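Local coordinates for cation efflux system protein cusF (PDB 3E6Z), which serves as a periplasmic copper-binding metallochaperone of the Cus efflux system, which gives Escherichia coli resistance to copper and silver, at residues S21-I26 / R42-P47. The protein carries 1 engineered substitution. Sequence-based numbering, arbitrary orientation.
Sequences SKKITI and RFTITP. With ACT (acetate ion), chain C.
Arg42 reaches over the neighbouring strand, where the stem of Lys23 lies under one face of its guanidinium, offset toward the rim, with Lys23 CG 3.5 Å from Arg42 NH1. A bend at chi3 (61°) turns the group back this way. Around its edge, Arg42 NE donates to acetate OXT (2.9 Å), and two waters bridge NH1 to Ser21 OG and NH2 to Thr25 OG1. Lys23 NZ holds the other acetate oxygen, so the anion, probably from the crystallisation liquor, would offset two like charges. Phe43 turns to the opposite face of the sheet. Its backbone pairs with Ile24 through two bonds, Ile24 N to Phe43 O being nearly straight (170°), while Ile26 CD1 approaches Phe43 CD2 obliquely at 3.7 Å; Phe62 and Phe64 meet the same ring edge-to-face. The Thr44 and Lys23 side chains lie side by side, pointing the same way, and Lys23 NZ donates to Thr44 OG1 at 2.9 Å. Ile45 N bonds to Lys22 O from above the carbonyl plane, and the Ile45 and Ile24 side chains cross at about a right angle. With Lys23, Thr25, Arg42 and Thr44 on one face and Ile24 and Phe43 on the other, this hairpin belongs to CusF's five-stranded OB-fold barrel; copper(II), held by His28, Met39 and Met41, lies about 6 Å from the Phe43 side chain.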
loop_
_atom_site.group_PDB
_atom_site.type_symbol
_atom_site.label_atom_id
_atom_site.label_comp_id
_atom_site.label_asym_id
_atom_site.label_seq_id
_atom_site.Cartn_x
_atom_site.Cartn_y
_atom_site.Cartn_z
ATOM N N SER A 21 -15.592 -1.415 2.480
ATOM C CA SER A 21 -14.966 -0.243 3.070
ATOM C C SER A 21 -13.832 0.273 2.209
ATOM O O SER A 21 -13.316 1.353 2.504
ATOM C CB SER A 21 -14.428 -0.522 4.433
ATOM O OG SER A 21 -13.433 -1.554 4.396
ATOM N N LYS A 22 -13.483 -0.513 1.157
ATOM C CA LYS A 22 -12.416 -0.139 0.183
ATOM C C LYS A 22 -11.048 -0.059 0.910
ATOM O O LYS A 22 -10.283 0.874 0.732
ATOM C CB LYS A 22 -12.723 1.173 -0.553
ATOM C CG LYS A 22 -14.074 1.144 -1.336
ATOM C CD LYS A 22 -14.135 0.119 -2.467
ATOM C CE LYS A 22 -15.326 0.145 -3.400
ATOM N NZ LYS A 22 -16.613 -0.140 -2.736
ATOM N N LYS A 23 -10.745 -1.131 1.707
ATOM C CA LYS A 23 -9.544 -1.169 2.520
ATOM C C LYS A 23 -8.788 -2.488 2.231
ATOM O O LYS A 23 -9.385 -3.565 2.317
ATOM C CB LYS A 23 -9.856 -1.069 4.002
ATOM C CG LYS A 23 -10.551 0.204 4.444
ATOM C CD LYS A 23 -9.687 1.447 4.399
ATOM C CE LYS A 23 -10.528 2.650 4.731
ATOM N NZ LYS A 23 -9.683 3.898 4.943
ATOM N N ILE A 24 -7.530 -2.369 1.954
ATOM C CA ILE A 24 -6.644 -3.536 1.811
ATOM C C ILE A 24 -5.683 -3.439 2.985
ATOM O O ILE A 24 -4.927 -2.465 3.134
ATOM C CB ILE A 24 -5.872 -3.487 0.508
ATOM C CG1 ILE A 24 -6.833 -3.418 -0.700
ATOM C CG2 ILE A 24 -4.991 -4.832 0.380
ATOM C CD1 ILE A 24 -6.167 -3.329 -1.950
ATOM N N THR A 25 -5.676 -4.496 3.863
ATOM C CA THR A 25 -4.760 -4.571 4.964
ATOM C C THR A 25 -3.492 -5.341 4.469
ATOM O O THR A 25 -3.640 -6.485 3.976
ATOM C CB THR A 25 -5.413 -5.282 6.156
ATOM O OG1 THR A 25 -6.561 -4.520 6.531
ATOM C CG2 THR A 25 -4.530 -5.403 7.337
ATOM N N ILE A 26 -2.349 -4.687 4.547
ATOM C CA ILE A 26 -1.086 -5.215 4.012
ATOM C C ILE A 26 -0.059 -5.218 5.076
ATOM O O ILE A 26 0.147 -4.203 5.792
ATOM C CB ILE A 26 -0.570 -4.371 2.794
ATOM C CG1 ILE A 26 -1.650 -4.320 1.730
ATOM C CG2 ILE A 26 0.798 -4.943 2.260
ATOM C CD1 ILE A 26 -1.261 -3.393 0.492
ATOM N N ARG A 42 -3.414 -0.339 6.998
ATOM C CA ARG A 42 -4.584 -0.301 6.144
ATOM C C ARG A 42 -4.373 0.676 4.999
ATOM O O ARG A 42 -4.006 1.885 5.243
ATOM C CB ARG A 42 -5.828 0.164 6.920
ATOM C CG ARG A 42 -6.260 -0.833 7.963
ATOM C CD ARG A 42 -7.166 -0.205 9.044
ATOM N NE ARG A 42 -8.442 0.368 8.595
ATOM C CZ ARG A 42 -9.556 -0.317 8.351
ATOM N NH1 ARG A 42 -10.652 0.312 7.958
ATOM N NH2 ARG A 42 -9.614 -1.645 8.410
ATOM N N PHE A 43 -4.606 0.250 3.794
ATOM C CA PHE A 43 -4.450 1.068 2.559
ATOM C C PHE A 43 -5.791 1.169 1.898
ATOM O O PHE A 43 -6.626 0.269 1.877
ATOM C CB PHE A 43 -3.412 0.406 1.625
ATOM C CG PHE A 43 -2.039 0.373 2.223
ATOM C CD1 PHE A 43 -1.184 1.503 2.058
ATOM C CD2 PHE A 43 -1.594 -0.711 3.063
ATOM C CE1 PHE A 43 -0.018 1.616 2.724
ATOM C CE2 PHE A 43 -0.360 -0.622 3.653
ATOM C CZ PHE A 43 0.460 0.500 3.520
ATOM N N THR A 44 -6.036 2.392 1.359
ATOM C CA THR A 44 -7.350 2.739 0.835
ATOM C C THR A 44 -7.399 2.672 -0.674
ATOM O O THR A 44 -6.552 3.247 -1.354
ATOM C CB THR A 44 -7.735 4.155 1.321
ATOM O OG1 THR A 44 -7.778 4.177 2.735
ATOM C CG2 THR A 44 -9.099 4.598 0.783
ATOM N N ILE A 45 -8.416 1.979 -1.211
ATOM C CA ILE A 45 -8.674 1.931 -2.632
ATOM C C ILE A 45 -9.575 3.130 -2.935
ATOM O O ILE A 45 -10.642 3.314 -2.352
ATOM C CB ILE A 45 -9.451 0.653 -3.015
ATOM C CG1 ILE A 45 -8.735 -0.609 -2.541
ATOM C CG2 ILE A 45 -9.732 0.649 -4.519
ATOM C CD1 ILE A 45 -9.646 -1.829 -2.617
ATOM N N THR A 46 -9.113 3.977 -3.850
ATOM C CA THR A 46 -9.931 5.106 -4.347
ATOM C C THR A 46 -10.285 4.823 -5.803
ATOM O O THR A 46 -9.727 3.940 -6.463
ATOM C CB THR A 46 -9.112 6.434 -4.252
ATOM O OG1 THR A 46 -8.177 6.373 -5.301
ATOM C CG2 THR A 46 -8.477 6.638 -2.880
ATOM N N PRO A 47 -11.158 5.652 -6.396
ATOM C CA PRO A 47 -11.458 5.482 -7.830
ATOM C C PRO A 47 -10.220 5.711 -8.715
ATOM O O PRO A 47 -10.222 5.254 -9.881
ATOM C CB PRO A 47 -12.591 6.461 -8.086
ATOM C CG PRO A 47 -13.175 6.671 -6.867
ATOM C CD PRO A 47 -12.084 6.613 -5.799
HETATM C C ACT C . -7.004 3.642 7.673
HETATM O O ACT C . -7.374 3.768 6.527
HETATM O OXT ACT C . -7.808 3.204 8.577
HETATM C CH3 ACT C . -5.616 3.975 7.997
HETATM O O HOH W 1 -12.382 -2.013 7.135
HETATM O O HOH W 2 -7.556 -3.727 8.972
#